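Local structure of lactaldehyde dehydrogenase (Methanocaldococcus jannaschii, 3PQA) at residues B[20-25]-B[346-351]; B[79-84]-B[306-311]; B[247-252]-B[382-387]; B[363-368]-B[375-380]. The protein catalyses the NAD-dependent oxidation of (S)-lactaldehyde to (S)-lactate, a step in the biosynthesis of coenzyme F420, and works as a homotetramer. All blocks are in the same frame, centred on the assembly; numbering follows the deposited sequence.

Interaction 1: B[20-25]-B[346-351]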
loop_
_atom_site.group_PDB
_atom_site.type_symbol
_atom_site.label_atom_id
_atom_site.label_comp_id
_atom_site.label_asym_id
_atom_site.label_seq_id
_atom_site.Cartn_x
_atom_site.Cartn_y
_atom_site.Cartn_z
ATOM N N TYR B 20 -37.218 -28.768 2.440
ATOM C CA TYR B 20 -37.741 -29.372 3.662
ATOM C C TYR B 20 -39.051 -30.118 3.404
ATOM O O TYR B 20 -39.221 -31.248 3.853
ATOM C CB TYR B 20 -37.928 -28.343 4.780
ATOM C CG TYR B 20 -38.363 -28.980 6.087
ATOM C CD1 TYR B 20 -37.442 -29.656 6.891
ATOM C CD2 TYR B 20 -39.696 -28.932 6.507
ATOM C CE1 TYR B 20 -37.829 -30.254 8.092
ATOM C CE2 TYR B 20 -40.098 -29.537 7.707
ATOM C CZ TYR B 20 -39.151 -30.189 8.494
ATOM O OH TYR B 20 -39.507 -30.793 9.685
ATOM N N SER B 21 -39.964 -29.479 2.680
ATOM C CA SER B 21 -41.283 -30.058 2.405
ATOM C C SER B 21 -41.316 -30.805 1.075
ATOM O O SER B 21 -42.207 -31.628 0.837
ATOM C CB SER B 21 -42.351 -28.961 2.411
ATOM O OG SER B 21 -42.196 -28.095 1.295
ATOM N N LEU B 22 -40.347 -30.504 0.213
ATOM C CA LEU B 22 -40.265 -31.050 -1.152
ATOM C C LEU B 22 -41.386 -30.550 -2.072
ATOM O O LEU B 22 -41.535 -31.019 -3.204
ATOM C CB LEU B 22 -40.134 -32.583 -1.140
ATOM C CG LEU B 22 -38.956 -33.092 -0.291
ATOM C CD1 LEU B 22 -38.923 -34.619 -0.275
ATOM C CD2 LEU B 22 -37.612 -32.515 -0.755
ATOM N N GLU B 23 -42.132 -29.564 -1.583
ATOM C CA GLU B 23 -43.154 -28.880 -2.366
ATOM C C GLU B 23 -42.533 -27.935 -3.384
ATOM O O GLU B 23 -41.474 -27.337 -3.132
ATOM C CB GLU B 23 -44.094 -28.101 -1.443
ATOM C CG GLU B 23 -44.878 -28.998 -0.492
ATOM C CD GLU B 23 -46.035 -28.288 0.175
ATOM O OE1 GLU B 23 -45.819 -27.210 0.765
ATOM O OE2 GLU B 23 -47.171 -28.817 0.114
ATOM N N VAL B 24 -43.194 -27.816 -4.535
ATOM C CA VAL B 24 -42.840 -26.825 -5.541
ATOM C C VAL B 24 -43.317 -25.473 -5.025
ATOM O O VAL B 24 -44.515 -25.268 -4.839
ATOM C CB VAL B 24 -43.483 -27.154 -6.925
ATOM C CG1 VAL B 24 -43.194 -26.050 -7.951
ATOM C CG2 VAL B 24 -42.990 -28.512 -7.445
ATOM N N ILE B 25 -42.372 -24.563 -4.780
ATOM C CA ILE B 25 -42.675 -23.211 -4.302
ATOM C C ILE B 25 -43.249 -22.406 -5.463
ATOM O O ILE B 25 -44.298 -21.770 -5.335
ATOM C CB ILE B 25 -41.409 -22.477 -3.771
ATOM C CG1 ILE B 25 -40.718 -23.275 -2.664
ATOM C CG2 ILE B 25 -41.766 -21.074 -3.269
ATOM C CD1 ILE B 25 -39.305 -22.799 -2.361
ATOM N N ARG B 346 -31.396 -40.511 7.890
ATOM C CA ARG B 346 -31.921 -39.602 6.876
ATOM C C ARG B 346 -33.453 -39.638 6.931
ATOM O O ARG B 346 -34.043 -40.694 7.148
ATOM C CB ARG B 346 -31.435 -40.081 5.497
ATOM C CG ARG B 346 -31.731 -39.171 4.343
ATOM C CD ARG B 346 -31.051 -39.627 3.049
ATOM N NE ARG B 346 -31.559 -40.880 2.490
ATOM C CZ ARG B 346 -32.679 -41.013 1.779
ATOM N NH1 ARG B 346 -33.481 -39.979 1.549
ATOM N NH2 ARG B 346 -33.013 -42.206 1.316
ATOM N N ASP B 347 -34.087 -38.486 6.755
ATOM C CA ASP B 347 -35.532 -38.418 6.576
ATOM C C ASP B 347 -35.767 -37.550 5.352
ATOM O O ASP B 347 -35.772 -36.321 5.456
ATOM C CB ASP B 347 -36.190 -37.795 7.799
ATOM C CG ASP B 347 -37.705 -37.748 7.695
ATOM O OD1 ASP B 347 -38.281 -38.184 6.664
ATOM O OD2 ASP B 347 -38.329 -37.262 8.661
ATOM N N LYS B 348 -35.941 -38.197 4.200
ATOM C CA LYS B 348 -35.900 -37.526 2.896
ATOM C C LYS B 348 -34.576 -36.750 2.779
ATOM O O LYS B 348 -33.512 -37.349 2.869
ATOM C CB LYS B 348 -37.130 -36.640 2.668
ATOM C CG LYS B 348 -38.458 -37.414 2.657
ATOM C CD LYS B 348 -39.632 -36.477 2.875
ATOM C CE LYS B 348 -39.606 -35.911 4.299
ATOM N NZ LYS B 348 -40.639 -34.868 4.518
ATOM N N ALA B 349 -34.631 -35.434 2.619
ATOM C CA ALA B 349 -33.399 -34.652 2.514
ATOM C C ALA B 349 -32.839 -34.211 3.875
ATOM O O ALA B 349 -31.732 -33.653 3.946
ATOM C CB ALA B 349 -33.602 -33.457 1.586
ATOM N N LEU B 350 -33.595 -34.453 4.944
ATOM C CA LEU B 350 -33.162 -34.076 6.286
ATOM C C LEU B 350 -32.122 -35.078 6.800
ATOM O O LEU B 350 -32.443 -36.223 7.143
ATOM C CB LEU B 350 -34.352 -33.931 7.243
ATOM C CG LEU B 350 -34.096 -33.278 8.607
ATOM C CD1 LEU B 350 -33.610 -31.827 8.455
ATOM C CD2 LEU B 350 -35.344 -33.322 9.489
ATOM N N PHE B 351 -30.865 -34.644 6.825
ATOM C CA PHE B 351 -29.770 -35.521 7.212
ATOM C C PHE B 351 -29.288 -35.174 8.609
ATOM O O PHE B 351 -28.912 -34.029 8.880
ATOM C CB PHE B 351 -28.618 -35.449 6.206
ATOM C CG PHE B 351 -27.845 -36.731 6.094
ATOM C CD1 PHE B 351 -26.960 -37.113 7.096
ATOM C CD2 PHE B 351 -28.030 -37.573 4.998
ATOM C CE1 PHE B 351 -26.252 -38.299 7.011
ATOM C CE2 PHE B 351 -27.343 -38.781 4.908
ATOM C CZ PHE B 351 -26.442 -39.144 5.917
HETATM O O HOH W 1 -36.543 -33.213 2.926
#

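Interaction 2: B[79-84]-B[306-311]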
loop_
_atom_site.group_PDB
_atom_site.type_symbol
_atom_site.label_atom_id
_atom_site.label_comp_id
_atom_site.label_asym_id
_atom_site.label_seq_id
_atom_site.Cartn_x
_atom_site.Cartn_y
_atom_site.Cartn_z
ATOM N N ILE B 79 -37.136 -16.233 2.556
ATOM C CA ILE B 79 -36.877 -16.860 1.270
ATOM C C ILE B 79 -35.696 -17.836 1.367
ATOM O O ILE B 79 -35.763 -18.935 0.825
ATOM C CB ILE B 79 -36.662 -15.824 0.141
ATOM C CG1 ILE B 79 -37.994 -15.133 -0.198
ATOM C CG2 ILE B 79 -36.112 -16.512 -1.118
ATOM C CD1 ILE B 79 -37.844 -13.774 -0.900
ATOM N N LEU B 80 -34.627 -17.441 2.059
ATOM C CA LEU B 80 -33.502 -18.353 2.281
ATOM C C LEU B 80 -33.942 -19.620 3.023
ATOM O O LEU B 80 -33.529 -20.722 2.674
ATOM C CB LEU B 80 -32.350 -17.656 3.021
ATOM C CG LEU B 80 -31.622 -16.579 2.202
ATOM C CD1 LEU B 80 -30.642 -15.806 3.093
ATOM C CD2 LEU B 80 -30.885 -17.205 1.044
ATOM N N ALA B 81 -34.785 -19.455 4.033
ATOM C CA ALA B 81 -35.276 -20.588 4.816
ATOM C C ALA B 81 -36.081 -21.541 3.945
ATOM O O ALA B 81 -35.847 -22.752 3.952
ATOM C CB ALA B 81 -36.113 -20.102 5.991
ATOM N N ILE B 82 -37.013 -20.983 3.180
ATOM C CA ILE B 82 -37.936 -21.768 2.370
ATOM C C ILE B 82 -37.263 -22.398 1.144
ATOM O O ILE B 82 -37.504 -23.566 0.833
ATOM C CB ILE B 82 -39.180 -20.901 1.979
ATOM C CG1 ILE B 82 -40.015 -20.598 3.231
ATOM C CG2 ILE B 82 -40.041 -21.585 0.920
ATOM C CD1 ILE B 82 -40.985 -19.420 3.075
ATOM N N ASP B 83 -36.407 -21.630 0.468
ATOM C CA ASP B 83 -35.837 -22.033 -0.819
ATOM C C ASP B 83 -34.521 -22.796 -0.659
ATOM O O ASP B 83 -34.307 -23.816 -1.314
ATOM C CB ASP B 83 -35.660 -20.780 -1.705
ATOM C CG ASP B 83 -35.258 -21.092 -3.140
ATOM O OD1 ASP B 83 -35.403 -22.235 -3.606
ATOM O OD2 ASP B 83 -34.793 -20.148 -3.827
ATOM N N ALA B 84 -33.642 -22.292 0.204
ATOM C CA ALA B 84 -32.334 -22.904 0.425
ATOM C C ALA B 84 -32.326 -23.872 1.609
ATOM O O ALA B 84 -31.333 -24.556 1.844
ATOM C CB ALA B 84 -31.251 -21.810 0.606
ATOM N N ASN B 306 -37.430 -28.132 10.758
ATOM C CA ASN B 306 -37.942 -27.108 9.852
ATOM C C ASN B 306 -37.133 -25.814 9.974
ATOM O O ASN B 306 -37.063 -25.237 11.060
ATOM C CB ASN B 306 -39.423 -26.846 10.160
ATOM C CG ASN B 306 -40.128 -26.040 9.076
ATOM O OD1 ASN B 306 -39.508 -25.266 8.336
ATOM N ND2 ASN B 306 -41.440 -26.216 8.982
ATOM N N PRO B 307 -36.523 -25.359 8.859
ATOM C CA PRO B 307 -35.688 -24.153 8.895
ATOM C C PRO B 307 -36.452 -22.889 9.282
ATOM O O PRO B 307 -35.832 -21.920 9.730
ATOM C CB PRO B 307 -35.140 -24.033 7.466
ATOM C CG PRO B 307 -35.714 -25.101 6.674
ATOM C CD PRO B 307 -36.474 -26.042 7.553
ATOM N N LEU B 308 -37.782 -22.903 9.129
ATOM C CA LEU B 308 -38.608 -21.752 9.529
ATOM C C LEU B 308 -38.784 -21.619 11.042
ATOM O O LEU B 308 -39.155 -20.551 11.532
ATOM C CB LEU B 308 -39.976 -21.781 8.836
ATOM C CG LEU B 308 -40.049 -21.235 7.408
ATOM C CD1 LEU B 308 -41.432 -21.470 6.824
ATOM C CD2 LEU B 308 -39.670 -19.738 7.341
ATOM N N ASP B 309 -38.535 -22.710 11.772
ATOM C CA ASP B 309 -38.633 -22.709 13.234
ATOM C C ASP B 309 -37.433 -21.982 13.819
ATOM O O ASP B 309 -36.281 -22.291 13.487
ATOM C CB ASP B 309 -38.711 -24.142 13.773
ATOM C CG ASP B 309 -39.230 -24.224 15.212
ATOM O OD1 ASP B 309 -38.856 -23.388 16.065
ATOM O OD2 ASP B 309 -40.007 -25.164 15.498
ATOM N N GLU B 310 -37.713 -21.019 14.691
ATOM C CA GLU B 310 -36.676 -20.232 15.357
ATOM C C GLU B 310 -35.724 -21.120 16.167
ATOM O O GLU B 310 -34.578 -20.750 16.410
ATOM C CB GLU B 310 -37.299 -19.163 16.266
ATOM C CG GLU B 310 -38.182 -18.118 15.568
ATOM C CD GLU B 310 -37.394 -17.129 14.705
ATOM O OE1 GLU B 310 -36.189 -16.922 14.961
ATOM O OE2 GLU B 310 -37.988 -16.569 13.760
ATOM N N LYS B 311 -36.201 -22.293 16.574
ATOM C CA LYS B 311 -35.399 -23.189 17.404
ATOM C C LYS B 311 -34.464 -24.111 16.603
ATOM O O LYS B 311 -33.578 -24.750 17.183
ATOM C CB LYS B 311 -36.296 -24.042 18.317
ATOM C CG LYS B 311 -37.314 -23.272 19.158
ATOM C CD LYS B 311 -37.908 -24.208 20.214
ATOM C CE LYS B 311 -39.347 -23.858 20.583
ATOM N NZ LYS B 311 -39.434 -22.632 21.437
#

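Interaction 3: B[247-252]-B[382-387]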
loop_
_atom_site.group_PDB
_atom_site.type_symbol
_atom_site.label_atom_id
_atom_site.label_comp_id
_atom_site.label_asym_id
_atom_site.label_seq_id
_atom_site.Cartn_x
_atom_site.Cartn_y
_atom_site.Cartn_z
ATOM N N PRO B 247 -9.389 -29.764 6.769
ATOM C CA PRO B 247 -8.939 -30.456 7.985
ATOM C C PRO B 247 -8.850 -29.519 9.170
ATOM O O PRO B 247 -8.350 -28.401 9.038
ATOM C CB PRO B 247 -7.545 -30.959 7.602
ATOM C CG PRO B 247 -7.034 -29.892 6.663
ATOM C CD PRO B 247 -8.264 -29.487 5.855
ATOM N N ASN B 248 -9.357 -29.994 10.307
ATOM C CA ASN B 248 -9.339 -29.233 11.542
ATOM C C ASN B 248 -8.573 -30.062 12.559
ATOM O O ASN B 248 -8.962 -31.163 12.854
ATOM C CB ASN B 248 -10.778 -28.970 12.011
ATOM C CG ASN B 248 -11.498 -27.905 11.170
ATOM O OD1 ASN B 248 -11.800 -26.823 11.673
ATOM N ND2 ASN B 248 -11.802 -28.217 9.901
ATOM N N ILE B 249 -7.510 -29.489 13.121
ATOM C CA ILE B 249 -6.508 -30.232 13.888
ATOM C C ILE B 249 -6.599 -29.826 15.342
ATOM O O ILE B 249 -6.587 -28.647 15.642
ATOM C CB ILE B 249 -5.090 -29.887 13.364
ATOM C CG1 ILE B 249 -4.926 -30.440 11.947
ATOM C CG2 ILE B 249 -3.978 -30.355 14.357
ATOM C CD1 ILE B 249 -3.785 -29.832 11.146
ATOM N N VAL B 250 -6.675 -30.806 16.239
ATOM C CA VAL B 250 -6.793 -30.508 17.663
ATOM C C VAL B 250 -5.571 -31.105 18.333
ATOM O O VAL B 250 -5.469 -32.337 18.443
ATOM C CB VAL B 250 -8.078 -31.112 18.274
ATOM C CG1 VAL B 250 -8.175 -30.823 19.796
ATOM C CG2 VAL B 250 -9.324 -30.593 17.560
ATOM N N LEU B 251 -4.641 -30.246 18.753
ATOM C CA LEU B 251 -3.430 -30.715 19.446
ATOM C C LEU B 251 -3.727 -31.021 20.917
ATOM O O LEU B 251 -4.730 -30.573 21.456
ATOM C CB LEU B 251 -2.289 -29.701 19.334
ATOM C CG LEU B 251 -1.800 -29.369 17.918
ATOM C CD1 LEU B 251 -0.497 -28.599 17.988
ATOM C CD2 LEU B 251 -1.595 -30.631 17.112
ATOM N N LYS B 252 -2.850 -31.775 21.566
ATOM C CA LYS B 252 -3.112 -32.229 22.934
ATOM C C LYS B 252 -3.177 -31.101 23.965
ATOM O O LYS B 252 -3.703 -31.302 25.055
ATOM C CB LYS B 252 -2.093 -33.293 23.364
ATOM C CG LYS B 252 -0.662 -32.785 23.485
ATOM C CD LYS B 252 0.287 -33.943 23.823
ATOM C CE LYS B 252 1.727 -33.468 23.922
ATOM N NZ LYS B 252 2.281 -33.076 22.582
ATOM N N GLU B 382 2.988 -35.614 14.780
ATOM C CA GLU B 382 3.870 -35.568 13.616
ATOM C C GLU B 382 3.273 -36.099 12.318
ATOM O O GLU B 382 3.869 -35.921 11.258
ATOM C CB GLU B 382 5.226 -36.226 13.913
ATOM C CG GLU B 382 6.083 -35.426 14.894
ATOM C CD GLU B 382 6.221 -33.943 14.520
ATOM O OE1 GLU B 382 6.337 -33.116 15.456
ATOM O OE2 GLU B 382 6.211 -33.604 13.312
ATOM N N GLU B 383 2.106 -36.727 12.405
ATOM C CA GLU B 383 1.402 -37.248 11.229
ATOM C C GLU B 383 0.413 -36.229 10.660
ATOM O O GLU B 383 -0.095 -36.388 9.541
ATOM C CB GLU B 383 0.604 -38.497 11.606
ATOM C CG GLU B 383 1.417 -39.598 12.231
ATOM C CD GLU B 383 2.505 -40.100 11.309
ATOM O OE1 GLU B 383 3.611 -40.385 11.810
ATOM O OE2 GLU B 383 2.260 -40.212 10.085
ATOM N N MET B 384 0.111 -35.211 11.457
ATOM C CA MET B 384 -1.058 -34.369 11.209
ATOM C C MET B 384 -0.938 -33.508 9.957
ATOM O O MET B 384 -1.902 -33.402 9.185
ATOM C CB MET B 384 -1.377 -33.518 12.448
ATOM C CG MET B 384 -2.000 -34.331 13.572
ATOM S SD MET B 384 -2.212 -33.372 15.083
ATOM C CE MET B 384 -3.080 -34.609 16.086
ATOM N N ILE B 385 0.236 -32.911 9.745
ATOM C CA ILE B 385 0.427 -32.026 8.593
ATOM C C ILE B 385 0.323 -32.849 7.314
ATOM O O ILE B 385 -0.336 -32.431 6.371
ATOM C CB ILE B 385 1.728 -31.200 8.673
ATOM C CG1 ILE B 385 1.554 -30.109 9.732
ATOM C CG2 ILE B 385 2.051 -30.536 7.330
ATOM C CD1 ILE B 385 2.802 -29.385 10.151
ATOM N N ASP B 386 0.938 -34.030 7.300
ATOM C CA ASP B 386 0.855 -34.908 6.127
ATOM C C ASP B 386 -0.582 -35.341 5.836
ATOM O O ASP B 386 -1.006 -35.296 4.682
ATOM C CB ASP B 386 1.783 -36.120 6.262
ATOM C CG ASP B 386 3.268 -35.759 6.087
ATOM O OD1 ASP B 386 3.612 -34.717 5.458
ATOM O OD2 ASP B 386 4.102 -36.553 6.569
ATOM N N ILE B 387 -1.346 -35.719 6.866
ATOM C CA ILE B 387 -2.753 -36.089 6.637
ATOM C C ILE B 387 -3.550 -34.878 6.116
ATOM O O ILE B 387 -4.306 -34.978 5.131
ATOM C CB ILE B 387 -3.440 -36.653 7.894
ATOM C CG1 ILE B 387 -2.812 -37.995 8.300
ATOM C CG2 ILE B 387 -4.938 -36.819 7.645
ATOM C CD1 ILE B 387 -3.112 -38.381 9.752
#

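Interaction 4: B[363-368]-B[375-380]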
loop_
_atom_site.group_PDB
_atom_site.type_symbol
_atom_site.label_atom_id
_atom_site.label_comp_id
_atom_site.label_asym_id
_atom_site.label_seq_id
_atom_site.Cartn_x
_atom_site.Cartn_y
_atom_site.Cartn_z
ATOM N N ILE B 363 -12.667 -43.237 3.004
ATOM C CA ILE B 363 -13.267 -42.448 1.919
ATOM C C ILE B 363 -13.644 -41.006 2.328
ATOM O O ILE B 363 -13.514 -40.077 1.525
ATOM C CB ILE B 363 -14.486 -43.199 1.268
ATOM C CG1 ILE B 363 -14.969 -42.502 -0.007
ATOM C CG2 ILE B 363 -15.625 -43.394 2.262
ATOM C CD1 ILE B 363 -13.991 -42.590 -1.171
ATOM N N LEU B 364 -14.081 -40.824 3.576
ATOM C CA LEU B 364 -14.492 -39.497 4.053
ATOM C C LEU B 364 -13.339 -38.498 4.108
ATOM O O LEU B 364 -13.557 -37.293 4.004
ATOM C CB LEU B 364 -15.155 -39.580 5.429
ATOM C CG LEU B 364 -16.496 -40.310 5.513
ATOM C CD1 LEU B 364 -16.971 -40.438 6.958
ATOM C CD2 LEU B 364 -17.544 -39.628 4.650
ATOM N N CYS B 365 -12.118 -38.995 4.278
ATOM C CA CYS B 365 -10.930 -38.127 4.302
ATOM C C CYS B 365 -10.576 -37.561 2.913
ATOM O O CYS B 365 -9.728 -36.674 2.792
ATOM C CB CYS B 365 -9.728 -38.868 4.889
ATOM S SG CYS B 365 -9.950 -39.383 6.595
ATOM N N LYS B 366 -11.214 -38.088 1.869
ATOM C CA LYS B 366 -10.908 -37.673 0.509
ATOM C C LYS B 366 -12.122 -37.091 -0.202
ATOM O O LYS B 366 -12.010 -36.612 -1.322
ATOM C CB LYS B 366 -10.355 -38.857 -0.302
ATOM C CG LYS B 366 -8.983 -39.357 0.146
ATOM C CD LYS B 366 -7.879 -38.294 -0.095
ATOM C CE LYS B 366 -6.454 -38.876 0.044
ATOM N NZ LYS B 366 -6.107 -39.829 -1.058
ATOM N N THR B 367 -13.274 -37.115 0.454
ATOM C CA THR B 367 -14.534 -36.791 -0.209
ATOM C C THR B 367 -15.208 -35.581 0.425
ATOM O O THR B 367 -15.502 -35.579 1.628
ATOM C CB THR B 367 -15.497 -38.010 -0.177
ATOM O OG1 THR B 367 -14.839 -39.160 -0.726
ATOM C CG2 THR B 367 -16.784 -37.734 -0.958
ATOM N N GLU B 368 -15.451 -34.551 -0.382
ATOM C CA GLU B 368 -16.264 -33.423 0.067
ATOM C C GLU B 368 -17.739 -33.812 -0.004
ATOM O O GLU B 368 -18.290 -33.972 -1.103
ATOM C CB GLU B 368 -16.004 -32.166 -0.776
ATOM C CG GLU B 368 -16.777 -30.948 -0.279
ATOM C CD GLU B 368 -16.526 -29.678 -1.091
ATOM O OE1 GLU B 368 -16.319 -29.761 -2.321
ATOM O OE2 GLU B 368 -16.550 -28.593 -0.493
ATOM N N PRO B 375 -15.866 -37.131 9.929
ATOM C CA PRO B 375 -14.880 -38.148 10.292
ATOM C C PRO B 375 -13.868 -37.573 11.272
ATOM O O PRO B 375 -13.399 -36.433 11.104
ATOM C CB PRO B 375 -14.200 -38.471 8.970
ATOM C CG PRO B 375 -14.286 -37.157 8.202
ATOM C CD PRO B 375 -15.565 -36.497 8.628
ATOM N N ILE B 376 -13.560 -38.361 12.298
ATOM C CA ILE B 376 -12.571 -37.997 13.302
ATOM C C ILE B 376 -11.478 -39.054 13.238
ATOM O O ILE B 376 -11.780 -40.252 13.252
ATOM C CB ILE B 376 -13.181 -37.973 14.723
ATOM C CG1 ILE B 376 -14.278 -36.893 14.814
ATOM C CG2 ILE B 376 -12.075 -37.739 15.777
ATOM C CD1 ILE B 376 -15.113 -36.933 16.078
ATOM N N ILE B 377 -10.223 -38.612 13.154
ATOM C CA ILE B 377 -9.087 -39.510 13.053
ATOM C C ILE B 377 -8.161 -39.237 14.216
ATOM O O ILE B 377 -7.683 -38.108 14.379
ATOM C CB ILE B 377 -8.294 -39.303 11.737
ATOM C CG1 ILE B 377 -9.192 -39.486 10.508
ATOM C CG2 ILE B 377 -7.046 -40.208 11.699
ATOM C CD1 ILE B 377 -9.965 -38.212 10.104
ATOM N N ARG B 378 -7.910 -40.248 15.044
ATOM C CA ARG B 378 -6.960 -40.054 16.138
ATOM C C ARG B 378 -5.557 -40.384 15.637
ATOM O O ARG B 378 -5.355 -41.374 14.927
ATOM C CB ARG B 378 -7.339 -40.855 17.399
ATOM C CG ARG B 378 -6.956 -42.326 17.391
ATOM C CD ARG B 378 -7.351 -42.978 18.709
ATOM N NE ARG B 378 -8.801 -42.975 18.899
ATOM C CZ ARG B 378 -9.414 -42.988 20.081
ATOM N NH1 ARG B 378 -10.743 -42.981 20.139
ATOM N NH2 ARG B 378 -8.705 -43.002 21.207
ATOM N N THR B 379 -4.595 -39.532 15.963
ATOM C CA THR B 379 -3.253 -39.711 15.453
ATOM C C THR B 379 -2.212 -39.034 16.335
ATOM O O THR B 379 -2.557 -38.395 17.325
ATOM C CB THR B 379 -3.140 -39.200 13.988
ATOM O OG1 THR B 379 -1.863 -39.567 13.464
ATOM C CG2 THR B 379 -3.309 -37.701 13.924
ATOM N N ASN B 380 -0.941 -39.174 15.979
ATOM C CA ASN B 380 0.095 -38.420 16.662
ATOM C C ASN B 380 0.394 -37.094 15.968
ATOM O O ASN B 380 0.129 -36.924 14.780
ATOM C CB ASN B 380 1.357 -39.256 16.828
ATOM C CG ASN B 380 1.193 -40.326 17.880
ATOM O OD1 ASN B 380 0.818 -40.040 19.024
ATOM N ND2 ASN B 380 1.472 -41.569 17.507
#

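Interaction 1: B[20-25]-B[346-351]
Leu22 lays its CD1 methyl against the aliphatic stem of Lys348, 3.7 Å from CD and 4.0 Å from CB. The lysine presents methylenes on this flank, which suits an exposed position: the hydrocarbon covers leucine while the ammonium group goes on past it. A bend in the lysine chain at chi3 (-68°) takes NZ toward the backbone of Tyr20, where it stops 3.9 Å from Tyr20 O, too far for a hydrogen bond, though some electrostatic attraction is likely. That same carbonyl also takes a weak bond from a water, which in turn accepts from Ala349 N at 2.9 Å, so one solvent molecule joins the two backbones. Farther along, CE1 of the Tyr20 ring meets CD2 of the buried Leu350 at 4.2 Å, the methyl lying obliquely to the ring.

Residues 347-350 form a type II' turn in a beta hairpin, strand 346-347 pairing with strand 350-357. Arg346 reaches forward to the turn: NH1 gives Lys348 O a bond of 2.9 Å, in the guanidinium plane but above the plane of the carbonyl, and NE forms a salt bridge with Glu327 of helix 320-335. On the other segment Ser21 OG accepts from Glu23 N, an ST turn that shapes the loop leading into strand 24-28. With a few apolar touches, one water and no direct hydrogen bond across it, this is a partly hydrated contact between a loop and a hairpin turn.

Interaction 2: B[79-84]-B[306-311]
Ala81 and Leu308 meet through apolar surface alone, CB of the alanine lying 3.8 Å from CD2 of the leucine. The other leucine methyl, CD1, reaches CG1 of Ile82 at 4.0 Å, so the fork of Leu308 spans two successive residues of the helix. Its chi1 of -82° sets CG beside the backbone N and carries both methyls to the helix. Pro307 adds a second apolar patch, its CB 4.3 Å from Ala81 CB. The small alanine suits this spot because the backbones come close, the CA atoms of Ala81 and Pro307 being 5.4 Å apart.

A further contact mixes polar and apolar atoms: Pro307 CG rests 3.6 Å from the carbonyl oxygen of Ala81.

The motif is a type I turn, Asn306 to Asp309, packed on the side of helix 73-84, and it belongs to the loop between helices 288-300 and 320-335. Proline fits its second position, since its fixed phi matches the turn.

Hydrogen bonds serve the loop itself. Leu308 N donates to Asn306 OD1 at 3.0 Å from above the amide carbonyl plane, an Asx turn that overlaps the beta turn. A second Asx turn follows directly, Lys311 N donating to Asp309 OD1 at 2.9 Å. Beyond the two segments, Glu310 forms a salt bridge with Arg92 of helix 88-111.

Interaction 3: B[247-252]-B[382-387]
Met384 points from its helix toward the end of strand 246-250 and the residue after it, and its side chain does nearly all the touching. CB leaves the backbone toward the strand, with CG placed beside the backbone N (chi1 -74°). From there the chain runs out fully extended, chi2 and chi3 both near 175°, which gives the thioether its full reach. SD rests on a pair of methyls, 3.5 Å from Leu251 CD2 and 3.6 Å from Ile249 CG2, both on the strand side of it. At the tip, CE comes to 4.1 Å from the backbone carbonyl oxygen of Val250.

The CB of Ile249 points at the helix and that of Val250 away, while Leu251, just past the strand end, brings only its CD2 methyl back to the sulfur. Phe410 of helix 404-413 covers Ile249 and Met384 as well, so the sulfur lies in a buried layer between helices and a mixed beta sheet.

An unbranched chain suits this place, for it can run straight out from the helix and lay its sulfur over the two methyls. With no hydrogen bond or charge across it, the contact probably rests mainly on dispersion between a polarisable sulfur and methyl groups.

Interaction 4: B[363-368]-B[375-380]
The backbone of 363-368 begins with helical phi and psi at residues 363-365, whereas 375-379 is an extended strand. The two come closest at Leu364 and Pro375, whose CA atoms lie 6.4 Å apart. Ile363 O holds the turn together by accepting twice: Lys366 N donates at 3.1 Å and Thr367 OG1 at 2.8 Å, the two donors arriving from opposite faces of the carbonyl plane. A threonine serves well here, since its hydroxyl can fold back to a carbonyl four residues earlier.

The side chains that meet across the contact are all apolar. Leu364 CB sits 3.8 Å from Pro375 CG, and Leu364 CD1 reaches Pro375 CB at 3.9 Å; leucine thus crosses the proline with its stem and one branch. One step on, Cys365 SG meets the end of Ile377, 3.7 Å from CD1 and 4.0 Å from CG1. With chi2 at 85° rather than near 180°, CD1 of Ile377 is folded round to the sulfur of Cys365. Pro375 and Ile377 are alternate residues of the strand and therefore face the loop together, while Ile376 points from the other face toward helix 288-300. The slim cysteine suits a buried place beside a bulky isoleucine.

Leu364 also packs on Val329 and Ala333 of helix 320-335. Segment 363-368 is part of the connection between neighbouring parallel strands 350-357 and 373-379, folded back over one face of the mixed sheet, in the domain that carries Cys275, probably the catalytic cysteine, though the contact itself lies away from the active site.

Interactions 3 and 4 are buried, and both belong to one mixed sheet: strand 373-379 of interaction 4 is the element before helix 384-388 of interaction 3, and Thr379 touches Met384. Their chemistry is purely apolar, with a sulfur in each. Interactions 1 and 2 are only partly buried, lie some 28 to 36 Å from the other two, centre to centre, and adjoin one another: the ring of Tyr20 packs on Asn306 and Pro307, and Ile25 on Ile82. Here apolar patches mix with turns, and interaction 1 adds water and a lysine. Its strand 350-357 neighbours strand 373-379 of interaction 4, so the hairpin edge and the core share a sheet.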